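Local coordinates for protein cocosin 1 acidic chain (Cocos nucifera, PDB 5WPW) that stores nutrients in the coconut seed as a hexameric 11S globulin and is regarded as a potential food allergen, at residues V320-D325 / Q339-P344; G78-F83 / T244-K249; A260-P265 / D409-F414; L187-F192 / E197-L202; V107-E112 / Y127-N132. The protein carries 2 engineered substitutions. One frame throughout, in Å; residues are numbered along the deposited sequence.

Contact 1. Residues V320-D325 / Q339-P344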
# COMPACT_ATOMS: atom_id res chain seq x y z
N VAL A 320 -8.01 2.65 -39.82
CA VAL A 320 -8.37 3.09 -38.47
C VAL A 320 -9.41 4.19 -38.57
O VAL A 320 -9.23 5.16 -39.32
CB VAL A 320 -7.14 3.59 -37.69
CG1 VAL A 320 -7.53 3.88 -36.22
CG2 VAL A 320 -6.03 2.59 -37.76
N GLU A 321 -10.49 4.06 -37.81
CA GLU A 321 -11.44 5.13 -37.63
C GLU A 321 -11.51 5.50 -36.16
O GLU A 321 -11.60 4.62 -35.31
CB GLU A 321 -12.80 4.73 -38.14
CG GLU A 321 -12.79 4.49 -39.64
CD GLU A 321 -14.16 4.13 -40.14
OE1 GLU A 321 -14.27 3.15 -40.90
OE2 GLU A 321 -15.12 4.82 -39.75
N VAL A 322 -11.47 6.80 -35.88
CA VAL A 322 -11.54 7.32 -34.52
C VAL A 322 -12.67 8.33 -34.45
O VAL A 322 -12.81 9.18 -35.34
CB VAL A 322 -10.18 7.95 -34.12
CG1 VAL A 322 -10.26 8.49 -32.67
CG2 VAL A 322 -9.09 6.93 -34.26
N ALA A 323 -13.49 8.23 -33.40
CA ALA A 323 -14.62 9.12 -33.15
C ALA A 323 -14.44 9.84 -31.81
O ALA A 323 -13.95 9.24 -30.84
CB ALA A 323 -15.95 8.34 -33.12
N ASP A 324 -14.87 11.11 -31.72
CA ASP A 324 -14.73 11.89 -30.48
C ASP A 324 -16.09 12.15 -29.82
O ASP A 324 -17.13 11.61 -30.22
CB ASP A 324 -13.94 13.19 -30.75
CG ASP A 324 -14.76 14.29 -31.41
OD1 ASP A 324 -15.99 14.12 -31.70
OD2 ASP A 324 -14.15 15.35 -31.64
N ASP A 325 -16.08 13.02 -28.79
CA ASP A 325 -17.25 13.26 -27.96
C ASP A 325 -18.30 14.10 -28.66
O ASP A 325 -19.42 14.20 -28.14
CB ASP A 325 -16.85 13.95 -26.65
CG ASP A 325 -16.06 15.21 -26.88
OD1 ASP A 325 -15.12 15.17 -27.69
OD2 ASP A 325 -16.37 16.24 -26.24
N GLN A 339 4.34 4.61 -39.52
CA GLN A 339 3.47 5.72 -39.16
C GLN A 339 2.93 5.57 -37.74
O GLN A 339 2.75 4.46 -37.23
CB GLN A 339 2.30 5.83 -40.13
CG GLN A 339 2.75 5.76 -41.57
CD GLN A 339 1.66 6.11 -42.54
OE1 GLN A 339 0.54 5.65 -42.41
NE2 GLN A 339 1.99 6.94 -43.52
N LEU A 340 2.60 6.70 -37.17
CA LEU A 340 2.22 6.81 -35.77
C LEU A 340 0.89 7.53 -35.67
O LEU A 340 0.62 8.47 -36.43
CB LEU A 340 3.29 7.55 -34.99
CG LEU A 340 3.08 7.79 -33.51
CD1 LEU A 340 4.42 7.72 -32.80
CD2 LEU A 340 2.45 9.15 -33.31
N LEU A 341 0.06 7.09 -34.73
CA LEU A 341 -1.25 7.69 -34.52
C LEU A 341 -1.49 7.77 -33.03
O LEU A 341 -1.42 6.74 -32.35
CB LEU A 341 -2.37 6.86 -35.17
CG LEU A 341 -3.80 7.39 -35.06
CD1 LEU A 341 -3.91 8.72 -35.83
CD2 LEU A 341 -4.85 6.36 -35.56
N ILE A 342 -1.83 8.95 -32.54
CA ILE A 342 -2.25 9.12 -31.15
C ILE A 342 -3.77 9.04 -31.06
O ILE A 342 -4.48 9.84 -31.68
CB ILE A 342 -1.75 10.44 -30.57
CG1 ILE A 342 -0.30 10.71 -30.98
CG2 ILE A 342 -1.92 10.45 -29.04
CD1 ILE A 342 0.69 9.89 -30.27
N VAL A 343 -4.27 8.12 -30.24
CA VAL A 343 -5.70 8.04 -29.98
C VAL A 343 -5.92 8.55 -28.55
O VAL A 343 -5.49 7.91 -27.58
CB VAL A 343 -6.22 6.62 -30.18
CG1 VAL A 343 -7.75 6.56 -30.04
CG2 VAL A 343 -5.78 6.10 -31.60
N PRO A 344 -6.59 9.68 -28.39
CA PRO A 344 -6.79 10.23 -27.05
C PRO A 344 -7.69 9.37 -26.18
O PRO A 344 -8.56 8.64 -26.66
CB PRO A 344 -7.42 11.60 -27.32
CG PRO A 344 -7.05 11.92 -28.74
CD PRO A 344 -7.02 10.61 -29.44
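Val322 faces Leu341 and Val343 across this contact, and its backbone is held by hydrogen bonds to Val330 and Phe331 of strand 329-336. No hydrogen bond runs between 320-325 and 339-344 themselves, so the two meet through methyl groups alone. The side chains of Val320 and Leu341 approach tip to tip, with Val320 CG1 3.7 Å from Leu341 CD2. That reach follows from an extended leucine: CG is anti to the backbone N (chi1 -179°) and CD2 continues the chain as the branch farthest from CA. Val322 straddles the next interval. Its CG1 lies 4.1 Å from Val343 CG1 in an oblique crossing, while its CG2 is a looser 4.5 Å from Leu341 CD2. Glu321, alternating to the other side of its strand, hydrogen-bonds through OE2 to Ser184 N of a second subunit. The strand axes stay 9.5 Å apart at their closest and run at 27° to each other, a spacing too wide for backbone pairing and suited to sheets packed face to face. Strand 317-323 and strand 340-343 belong to different antiparallel sheets, and the meeting of their aliphatic faces is typical of the interior of a cupin beta-barrel, here the C-terminal one.

Contact 2. Residues G78-F83 / T244-K249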
# COMPACT_ATOMS: atom_id res chain seq x y z
N GLY A 78 23.94 3.30 -6.75
CA GLY A 78 23.96 2.78 -5.40
C GLY A 78 23.85 1.27 -5.32
O GLY A 78 23.89 0.72 -4.21
N CYS A 79 23.69 0.55 -6.54
CA CYS A 79 23.68 -0.89 -6.66
C CYS A 79 25.09 -1.39 -6.93
O CYS A 79 25.88 -0.70 -7.59
CB CYS A 79 22.75 -1.32 -7.80
SG CYS A 79 20.97 -1.01 -7.34
N PRO A 80 25.44 -2.57 -6.42
CA PRO A 80 26.78 -3.12 -6.67
C PRO A 80 26.95 -3.58 -8.10
O PRO A 80 25.98 -3.95 -8.77
CB PRO A 80 26.87 -4.32 -5.70
CG PRO A 80 25.43 -4.68 -5.39
CD PRO A 80 24.66 -3.39 -5.48
N GLU A 81 28.22 -3.54 -8.56
CA GLU A 81 28.60 -4.18 -9.82
C GLU A 81 28.64 -5.68 -9.60
O GLU A 81 29.42 -6.17 -8.78
CB GLU A 81 29.96 -3.68 -10.30
CG GLU A 81 29.95 -2.26 -10.80
CD GLU A 81 29.88 -1.29 -9.65
OE1 GLU A 81 30.33 -1.65 -8.54
OE2 GLU A 81 29.36 -0.16 -9.85
N THR A 82 27.78 -6.42 -10.29
CA THR A 82 27.70 -7.85 -10.05
C THR A 82 28.24 -8.66 -11.22
O THR A 82 28.25 -9.90 -11.13
CB THR A 82 26.26 -8.27 -9.76
OG1 THR A 82 25.48 -8.01 -10.92
CG2 THR A 82 25.69 -7.50 -8.54
N PHE A 83 28.65 -8.02 -12.31
CA PHE A 83 29.33 -8.69 -13.42
C PHE A 83 30.82 -8.36 -13.31
O PHE A 83 31.20 -7.19 -13.43
CB PHE A 83 28.80 -8.24 -14.78
CG PHE A 83 27.54 -8.92 -15.23
CD1 PHE A 83 26.59 -9.36 -14.31
CD2 PHE A 83 27.29 -9.09 -16.59
CE1 PHE A 83 25.43 -9.97 -14.74
CE2 PHE A 83 26.13 -9.71 -17.02
CZ PHE A 83 25.19 -10.15 -16.09
N THR A 244 16.87 -7.33 -4.36
CA THR A 244 15.52 -6.80 -4.45
C THR A 244 15.52 -5.67 -5.48
O THR A 244 15.42 -5.96 -6.69
CB THR A 244 15.03 -6.38 -3.06
OG1 THR A 244 15.80 -5.28 -2.57
CG2 THR A 244 15.14 -7.56 -2.10
N TYR A 245 15.66 -4.42 -5.07
CA TYR A 245 15.47 -3.34 -6.04
C TYR A 245 16.52 -3.37 -7.13
O TYR A 245 16.22 -3.05 -8.28
CB TYR A 245 15.47 -1.99 -5.33
CG TYR A 245 14.79 -2.09 -3.99
CD1 TYR A 245 13.41 -2.12 -3.90
CD2 TYR A 245 15.53 -2.20 -2.83
CE1 TYR A 245 12.78 -2.23 -2.69
CE2 TYR A 245 14.91 -2.33 -1.60
CZ TYR A 245 13.53 -2.34 -1.53
OH TYR A 245 12.90 -2.46 -0.31
N CYS A 246 17.76 -3.79 -6.81
CA CYS A 246 18.81 -3.77 -7.82
C CYS A 246 18.63 -4.85 -8.86
O CYS A 246 19.34 -4.84 -9.87
CB CYS A 246 20.19 -3.90 -7.17
SG CYS A 246 20.59 -2.53 -6.09
N SER A 247 17.70 -5.77 -8.64
CA SER A 247 17.44 -6.87 -9.56
C SER A 247 16.07 -6.74 -10.23
O SER A 247 15.50 -7.76 -10.62
CB SER A 247 17.56 -8.21 -8.83
OG SER A 247 18.81 -8.29 -8.18
N MET A 248 15.54 -5.53 -10.34
CA MET A 248 14.27 -5.33 -11.04
C MET A 248 14.41 -5.75 -12.50
O MET A 248 15.39 -5.40 -13.17
CB MET A 248 13.87 -3.85 -11.01
CG MET A 248 13.32 -3.32 -9.73
SD MET A 248 12.63 -1.70 -10.13
CE MET A 248 14.14 -0.75 -10.36
N LYS A 249 13.42 -6.48 -13.01
CA LYS A 249 13.40 -6.76 -14.43
C LYS A 249 13.01 -5.48 -15.15
O LYS A 249 12.10 -4.77 -14.72
CB LYS A 249 12.41 -7.89 -14.75
CG LYS A 249 12.44 -8.36 -16.20
CD LYS A 249 11.37 -9.44 -16.48
CE LYS A 249 10.08 -9.15 -15.74
NZ LYS A 249 8.82 -9.28 -16.56
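Cys79 and Cys246 are joined by a disulfide with an SG-SG distance of 2.0 Å between them. Both cysteines take the same first torsion, SG lying beside the backbone N and anti to the carbonyl carbon: chi1 is -70° in Cys79 and -64° in Cys246. The torsion about the sulfur-sulfur bond is -83°, close to the relaxed right angle, and the two CB-SG torsions are negative as well. Five negative torsions in a row define a left-handed spiral disulfide. It brings Cys79 CB to 3.7 Å from Cys246 CB and leaves the CA atoms of Cys79 and Cys246 5.8 Å apart. Pro80 adds a light apolar touch, its CD standing 4.2 Å from Cys246 SG. On the other side of the bridge the backbone folds into a 3-10 turn, where Ser247 N donates to Thr244 O at 3.0 Å, and Cys246 O accepts from Lys106 NZ. The bond is the link between the acidic and basic chains cut from one precursor. Around it other subunits close in: Cys79 packs on Phe241 of a fourth subunit, and Tyr245 stacks on Tyr245 of that same subunit. Within the chain, the bridge ties the loop between strands 70-74 and 83-85 to the one between strands 212-214 and 251-253.

Contact 3. Residues A260-P265 / D409-F414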
# COMPACT_ATOMS: atom_id res chain seq x y z
N ALA A 260 0.53 -14.50 -26.37
CA ALA A 260 -0.75 -13.84 -26.58
C ALA A 260 -1.64 -13.95 -25.34
O ALA A 260 -1.64 -14.98 -24.65
CB ALA A 260 -1.46 -14.46 -27.80
N ASP A 261 -2.36 -12.85 -25.04
CA ASP A 261 -3.45 -12.85 -24.08
C ASP A 261 -4.81 -13.09 -24.73
O ASP A 261 -5.72 -13.59 -24.08
CB ASP A 261 -3.52 -11.51 -23.35
CG ASP A 261 -2.30 -11.27 -22.51
OD1 ASP A 261 -2.06 -12.06 -21.58
OD2 ASP A 261 -1.57 -10.32 -22.80
N VAL A 262 -4.96 -12.69 -25.99
CA VAL A 262 -6.20 -12.88 -26.75
C VAL A 262 -5.80 -13.48 -28.08
O VAL A 262 -4.84 -13.01 -28.69
CB VAL A 262 -6.94 -11.54 -26.97
CG1 VAL A 262 -8.19 -11.76 -27.76
CG2 VAL A 262 -7.22 -10.84 -25.61
N PHE A 263 -6.50 -14.52 -28.53
CA PHE A 263 -6.08 -15.17 -29.76
C PHE A 263 -7.27 -15.82 -30.44
O PHE A 263 -8.02 -16.54 -29.79
CB PHE A 263 -5.02 -16.23 -29.50
CG PHE A 263 -4.76 -17.13 -30.68
CD1 PHE A 263 -4.26 -16.61 -31.86
CD2 PHE A 263 -5.04 -18.49 -30.61
CE1 PHE A 263 -4.03 -17.43 -32.95
CE2 PHE A 263 -4.82 -19.31 -31.70
CZ PHE A 263 -4.30 -18.79 -32.86
N ASN A 264 -7.40 -15.55 -31.74
CA ASN A 264 -8.35 -16.26 -32.61
C ASN A 264 -7.57 -16.68 -33.85
O ASN A 264 -7.03 -15.81 -34.56
CB ASN A 264 -9.53 -15.34 -32.95
CG ASN A 264 -10.54 -15.99 -33.88
OD1 ASN A 264 -10.17 -16.68 -34.83
ND2 ASN A 264 -11.81 -15.74 -33.62
N PRO A 265 -7.51 -17.98 -34.18
CA PRO A 265 -6.61 -18.43 -35.27
C PRO A 265 -6.90 -17.81 -36.62
O PRO A 265 -5.99 -17.79 -37.47
CB PRO A 265 -6.82 -19.95 -35.30
CG PRO A 265 -8.13 -20.17 -34.68
CD PRO A 265 -8.28 -19.10 -33.62
N ASP A 409 -20.45 -13.28 -28.14
CA ASP A 409 -19.56 -14.35 -27.71
C ASP A 409 -18.10 -14.06 -28.00
O ASP A 409 -17.24 -14.84 -27.57
CB ASP A 409 -19.93 -15.66 -28.42
CG ASP A 409 -20.98 -16.45 -27.68
OD1 ASP A 409 -21.24 -16.13 -26.50
OD2 ASP A 409 -21.54 -17.39 -28.28
N GLU A 410 -17.80 -12.98 -28.72
CA GLU A 410 -16.49 -12.79 -29.32
C GLU A 410 -15.61 -11.87 -28.51
O GLU A 410 -16.06 -10.84 -28.01
CB GLU A 410 -16.62 -12.25 -30.74
CG GLU A 410 -16.78 -13.38 -31.74
CD GLU A 410 -17.20 -12.93 -33.11
OE1 GLU A 410 -18.36 -13.18 -33.47
OE2 GLU A 410 -16.36 -12.37 -33.83
N VAL A 411 -14.33 -12.24 -28.41
CA VAL A 411 -13.24 -11.43 -27.85
C VAL A 411 -13.00 -10.22 -28.74
O VAL A 411 -13.69 -10.03 -29.75
CB VAL A 411 -11.96 -12.27 -27.71
CG1 VAL A 411 -12.17 -13.41 -26.76
CG2 VAL A 411 -11.51 -12.82 -29.09
N ALA A 412 -12.00 -9.41 -28.40
CA ALA A 412 -11.80 -8.14 -29.10
C ALA A 412 -11.40 -8.31 -30.56
O ALA A 412 -11.57 -7.36 -31.35
CB ALA A 412 -10.75 -7.30 -28.37
N ILE A 413 -10.88 -9.47 -30.95
CA ILE A 413 -10.45 -9.73 -32.32
C ILE A 413 -11.61 -10.37 -33.06
O ILE A 413 -11.94 -11.54 -32.81
CB ILE A 413 -9.20 -10.63 -32.37
CG1 ILE A 413 -8.03 -9.99 -31.63
CG2 ILE A 413 -8.81 -10.92 -33.83
CD1 ILE A 413 -7.08 -9.23 -32.55
N PHE A 414 -12.23 -9.61 -33.95
CA PHE A 414 -13.42 -10.03 -34.68
C PHE A 414 -12.99 -10.61 -36.02
O PHE A 414 -12.41 -9.91 -36.85
CB PHE A 414 -14.35 -8.83 -34.89
CG PHE A 414 -15.14 -8.44 -33.69
CD1 PHE A 414 -15.09 -9.18 -32.51
CD2 PHE A 414 -15.95 -7.32 -33.72
CE1 PHE A 414 -15.83 -8.80 -31.40
CE2 PHE A 414 -16.70 -6.94 -32.61
CZ PHE A 414 -16.64 -7.68 -31.46
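At a classic beta bulge, where Asp261 and Val262 both face Ile270, the side chain of Val262 is directed at Val411 and Ile413. Val262 CG1, anti to the backbone N (chi1 179°), does the touching: it is 3.7 Å from Val411 CG2 and 4.3 Å from Ile413 CG1. The two valine side chains pass alongside each other, pointing opposite ways, so contact is along their flanks. One strand step on, Asn264 lies beside Ile413, but its ND2 is 4.3 Å from Ile413 O, too far for a bond, and that buried carbonyl has no partner in the model. The amide's OD1 is instead bonded to Arg266 N. A third subunit covers the region: its Lys106 forms a salt bridge with Asp261, and its Gln84 accepts from Val411 N. Strand 262-264 borders one antiparallel sheet and strand 413-414 pairs with strand 298-304 of another, so the aliphatic cluster joins the edges of the two sheets that make up the C-terminal cupin barrel.

Contact 4. Residues L187-F192 / E197-L202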
# COMPACT_ATOMS: atom_id res chain seq x y z
N LEU A 187 38.38 21.46 -11.97
CA LEU A 187 37.59 20.78 -10.94
C LEU A 187 37.25 19.36 -11.37
O LEU A 187 37.25 18.44 -10.54
CB LEU A 187 36.33 21.59 -10.62
CG LEU A 187 36.35 22.34 -9.27
CD1 LEU A 187 36.41 21.40 -8.07
CD2 LEU A 187 37.49 23.35 -9.21
N LEU A 188 36.99 19.15 -12.66
CA LEU A 188 36.76 17.81 -13.17
C LEU A 188 37.98 16.92 -12.95
O LEU A 188 37.85 15.76 -12.53
CB LEU A 188 36.39 17.89 -14.65
CG LEU A 188 35.66 16.72 -15.28
CD1 LEU A 188 34.35 16.48 -14.55
CD2 LEU A 188 35.42 17.00 -16.76
N ALA A 189 39.18 17.44 -13.22
CA ALA A 189 40.37 16.68 -12.90
C ALA A 189 40.40 16.35 -11.42
O ALA A 189 40.59 15.20 -11.03
CB ALA A 189 41.63 17.45 -13.31
N ALA A 190 40.18 17.36 -10.57
CA ALA A 190 40.16 17.14 -9.13
C ALA A 190 39.10 16.12 -8.75
O ALA A 190 39.38 15.16 -8.01
CB ALA A 190 39.94 18.46 -8.39
N ALA A 191 37.87 16.30 -9.24
CA ALA A 191 36.81 15.35 -8.93
C ALA A 191 37.19 13.93 -9.34
O ALA A 191 37.11 12.99 -8.54
CB ALA A 191 35.51 15.79 -9.61
N PHE A 192 37.66 13.76 -10.57
CA PHE A 192 37.97 12.42 -11.05
C PHE A 192 39.32 11.90 -10.54
O PHE A 192 39.58 10.70 -10.66
CB PHE A 192 37.94 12.38 -12.58
CG PHE A 192 36.52 12.39 -13.16
CD1 PHE A 192 35.55 13.23 -12.64
CD2 PHE A 192 36.18 11.55 -14.20
CE1 PHE A 192 34.25 13.23 -13.16
CE2 PHE A 192 34.87 11.55 -14.72
CZ PHE A 192 33.92 12.40 -14.20
N GLU A 197 44.86 16.52 -19.04
CA GLU A 197 44.70 15.97 -20.39
C GLU A 197 43.53 15.00 -20.46
O GLU A 197 42.70 15.07 -21.38
CB GLU A 197 46.00 15.29 -20.82
CG GLU A 197 45.83 14.25 -21.93
CD GLU A 197 45.83 14.87 -23.32
OE1 GLU A 197 45.88 14.11 -24.32
OE2 GLU A 197 45.78 16.12 -23.42
N LEU A 198 43.45 14.09 -19.50
CA LEU A 198 42.36 13.12 -19.48
C LEU A 198 41.02 13.78 -19.21
O LEU A 198 40.02 13.46 -19.86
CB LEU A 198 42.66 12.04 -18.45
CG LEU A 198 41.76 10.82 -18.47
CD1 LEU A 198 41.68 10.25 -19.87
CD2 LEU A 198 42.26 9.79 -17.46
N ALA A 199 40.97 14.71 -18.24
CA ALA A 199 39.71 15.40 -17.97
C ALA A 199 39.23 16.17 -19.20
O ALA A 199 38.02 16.21 -19.46
CB ALA A 199 39.87 16.34 -16.77
N ARG A 200 40.14 16.74 -19.99
CA ARG A 200 39.74 17.39 -21.24
C ARG A 200 39.13 16.40 -22.21
O ARG A 200 38.18 16.75 -22.93
CB ARG A 200 40.92 18.09 -21.92
CG ARG A 200 41.31 19.43 -21.38
CD ARG A 200 40.12 20.34 -21.06
NE ARG A 200 39.11 20.55 -22.11
CZ ARG A 200 38.15 21.46 -21.99
NH1 ARG A 200 38.07 22.19 -20.88
NH2 ARG A 200 37.23 21.63 -22.92
N LYS A 201 39.70 15.20 -22.30
CA LYS A 201 39.15 14.21 -23.23
C LYS A 201 37.76 13.74 -22.80
O LYS A 201 36.93 13.40 -23.65
CB LYS A 201 40.10 13.01 -23.37
CG LYS A 201 41.49 13.37 -23.97
CD LYS A 201 42.49 12.20 -23.90
CE LYS A 201 42.20 11.11 -24.94
NZ LYS A 201 42.33 11.57 -26.36
N LEU A 202 37.48 13.72 -21.50
CA LEU A 202 36.14 13.36 -21.08
C LEU A 202 35.10 14.35 -21.58
O LEU A 202 33.95 13.98 -21.82
CB LEU A 202 36.07 13.24 -19.56
CG LEU A 202 36.71 11.96 -19.04
CD1 LEU A 202 36.84 12.04 -17.55
CD2 LEU A 202 35.92 10.71 -19.46
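Leu188 meets Ala199 at its two ends, through CB and through CD2. Its CB stands 4.4 Å from the CB of Ala199. Beyond it, CG swings anti to the backbone N (chi1 -160°) and splits toward two neighbours. Leu188 CD2 continues across the gap to rest 3.8 Å from Ala199 O, a van der Waals touch on a carbonyl, while Leu188 CD1 points on along its own helix and meets the ring of Phe192, one turn later, at CE1, 3.5 Å away. The same ring receives Leu202 from the facing helix, from an oblique direction. Leu202 CD1 is the branch that prolongs the chain away from CA (chi2 169°), and it lies 3.4 Å from Phe192 CD2. Beside these larger groups Ala189 and Ala199 stand CB to CB at 4.0 Å. Their small side chains let the axes of the short helices come within 8.8 Å while crossing at 104°, nearly at right angles. The same two side chains, Phe192 and Leu202, also reach a fifth subunit: Phe192 packs on its Val375 and Leu202 on its Tyr393, and its Arg407 NE bonds to Ala191 O. Across the helix pair itself there is no hydrogen bond and no charge pair, which implies that the corner is held by close apolar fit, with burial of methyl and ring carbons as the likely source of its stability.

Contact 5. Residues V107-E112 / Y127-N132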
# COMPACT_ATOMS: atom_id res chain seq x y z
N VAL A 107 24.19 -6.61 -17.67
CA VAL A 107 23.82 -6.13 -18.98
C VAL A 107 22.66 -6.98 -19.47
O VAL A 107 22.52 -8.15 -19.11
CB VAL A 107 25.02 -6.15 -19.93
CG1 VAL A 107 26.10 -5.20 -19.39
CG2 VAL A 107 25.55 -7.55 -20.03
N TYR A 108 21.80 -6.35 -20.26
CA TYR A 108 20.52 -6.92 -20.67
C TYR A 108 20.56 -7.18 -22.16
O TYR A 108 20.76 -6.25 -22.96
CB TYR A 108 19.39 -5.97 -20.31
CG TYR A 108 19.39 -5.56 -18.85
CD1 TYR A 108 18.68 -6.29 -17.91
CD2 TYR A 108 20.07 -4.42 -18.42
CE1 TYR A 108 18.65 -5.91 -16.59
CE2 TYR A 108 20.06 -4.04 -17.08
CZ TYR A 108 19.35 -4.80 -16.17
OH TYR A 108 19.31 -4.45 -14.83
N GLN A 109 20.35 -8.42 -22.56
CA GLN A 109 20.39 -8.79 -23.97
C GLN A 109 18.97 -8.78 -24.51
O GLN A 109 18.11 -9.49 -23.99
CB GLN A 109 21.07 -10.13 -24.15
CG GLN A 109 22.50 -10.06 -23.68
CD GLN A 109 23.36 -11.12 -24.31
OE1 GLN A 109 23.53 -11.15 -25.53
NE2 GLN A 109 23.91 -11.99 -23.48
N PHE A 110 18.74 -7.98 -25.53
CA PHE A 110 17.40 -7.75 -26.04
C PHE A 110 17.27 -8.31 -27.45
O PHE A 110 18.24 -8.69 -28.10
CB PHE A 110 17.06 -6.26 -26.01
CG PHE A 110 17.84 -5.43 -26.98
CD1 PHE A 110 17.38 -5.23 -28.26
CD2 PHE A 110 19.02 -4.81 -26.59
CE1 PHE A 110 18.08 -4.44 -29.17
CE2 PHE A 110 19.72 -4.02 -27.49
CZ PHE A 110 19.26 -3.84 -28.77
N GLN A 111 16.03 -8.35 -27.94
CA GLN A 111 15.78 -8.92 -29.25
C GLN A 111 14.47 -8.35 -29.77
O GLN A 111 13.78 -7.61 -29.07
CB GLN A 111 15.73 -10.45 -29.18
CG GLN A 111 14.44 -11.03 -28.60
CD GLN A 111 14.21 -12.49 -28.97
OE1 GLN A 111 13.60 -12.80 -29.99
NE2 GLN A 111 14.71 -13.40 -28.13
N GLU A 112 14.15 -8.68 -31.03
CA GLU A 112 12.92 -8.18 -31.63
C GLU A 112 11.74 -8.51 -30.74
O GLU A 112 11.67 -9.59 -30.14
CB GLU A 112 12.71 -8.79 -33.03
CG GLU A 112 11.53 -8.21 -33.79
CD GLU A 112 11.15 -9.04 -35.01
OE1 GLU A 112 10.00 -8.92 -35.49
OE2 GLU A 112 12.01 -9.80 -35.48
N TYR A 127 23.92 -1.32 -27.35
CA TYR A 127 24.91 -1.75 -28.35
C TYR A 127 24.33 -2.84 -29.25
O TYR A 127 23.76 -3.83 -28.76
CB TYR A 127 26.18 -2.25 -27.67
CG TYR A 127 27.22 -2.88 -28.62
CD1 TYR A 127 27.97 -2.09 -29.48
CD2 TYR A 127 27.44 -4.26 -28.63
CE1 TYR A 127 28.93 -2.67 -30.36
CE2 TYR A 127 28.39 -4.86 -29.50
CZ TYR A 127 29.13 -4.05 -30.36
OH TYR A 127 30.08 -4.64 -31.21
N ASN A 128 24.50 -2.67 -30.56
CA ASN A 128 24.02 -3.62 -31.56
C ASN A 128 25.13 -4.62 -31.87
O ASN A 128 26.08 -4.28 -32.56
CB ASN A 128 23.59 -2.88 -32.82
CG ASN A 128 23.06 -3.81 -33.91
OD1 ASN A 128 22.97 -5.03 -33.73
ND2 ASN A 128 22.68 -3.22 -35.03
N ASN A 129 24.99 -5.84 -31.37
CA ASN A 129 25.99 -6.87 -31.61
C ASN A 129 25.55 -7.91 -32.63
O ASN A 129 26.19 -8.96 -32.75
CB ASN A 129 26.37 -7.56 -30.30
CG ASN A 129 25.20 -8.29 -29.69
OD1 ASN A 129 24.07 -8.25 -30.18
ND2 ASN A 129 25.46 -8.96 -28.60
N GLY A 130 24.46 -7.67 -33.33
CA GLY A 130 24.04 -8.51 -34.44
C GLY A 130 24.57 -7.94 -35.73
O GLY A 130 25.36 -7.01 -35.76
N GLU A 131 24.09 -8.51 -36.84
CA GLU A 131 24.52 -8.01 -38.14
C GLU A 131 23.43 -7.27 -38.89
O GLU A 131 23.71 -6.70 -39.95
CB GLU A 131 25.05 -9.16 -39.01
CG GLU A 131 26.18 -8.72 -39.92
CD GLU A 131 27.51 -8.52 -39.19
OE1 GLU A 131 28.12 -7.44 -39.34
OE2 GLU A 131 27.95 -9.46 -38.48
N ASN A 132 22.22 -7.25 -38.37
CA ASN A 132 21.18 -6.41 -38.93
C ASN A 132 21.00 -5.16 -38.08
O ASN A 132 21.34 -5.16 -36.89
CB ASN A 132 19.86 -7.19 -39.01
CG ASN A 132 19.27 -7.48 -37.64
OD1 ASN A 132 18.24 -6.91 -37.28
ND2 ASN A 132 19.91 -8.37 -36.87
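Phe110 and Tyr127 meet ring to backbone, since their rings take different courses. The Phe110 ring leans across toward the second segment and brings CE2 to 4.2 Å from Tyr127 O, which stands obliquely to it. Its CG, placed between the backbone N and the carbonyl carbon (chi1 69°), turns the ring that way. The Tyr127 ring leads off instead, and its OH bonds to Leu219 N. Gln109 brings its amide near the side chain of Asn129; its OE1 has a weak hydrogen bond to Arg223 NH1. Part of what fixes the second segment is internal. Asn128 OD1 accepts from Gly130 N at 3.1 Å, an N-H...O angle of 148°, which makes an Asx turn. From the same amide, Asn128 ND2 donates to Asn132 O at 3.0 Å in a straighter bond of 165°, the acceptor lying close to the amide plane, and it also bonds to Ile46 O. One side chain thus ties the loop's start to two later backbone points. Phe110 itself packs on Ile65, Val72 and Val134, which come from both sheets of the domain. An aromatic residue packed between the two sheets, next to the start of the connection from strand 124-127 to strand 134-140, fits the N-terminal cupin barrel.

How the contacts relate
Contacts 1 and 3 both bridge the two sheets of the C-terminal cupin barrel through aliphatic side chains, their nearest atoms about 13 Å apart; contact 1 is fully buried, whereas contact 3 leaves Val262 partly exposed and borders a third subunit. Contact 5 lies in the N-terminal barrel, between a strand and the loop leaving another strand of the same sheet; it is more polar and only partly buried. It touches contact 2, Phe83 CE2 lying 3.7 Å from Val107 N. Contact 2 alone is covalent, joining loops distant in sequence. The helical contact 4, whose centre is about 50 Å from that of contact 1, is apolar like it but rests on helices, and like contact 2 it meets a fifth subunit.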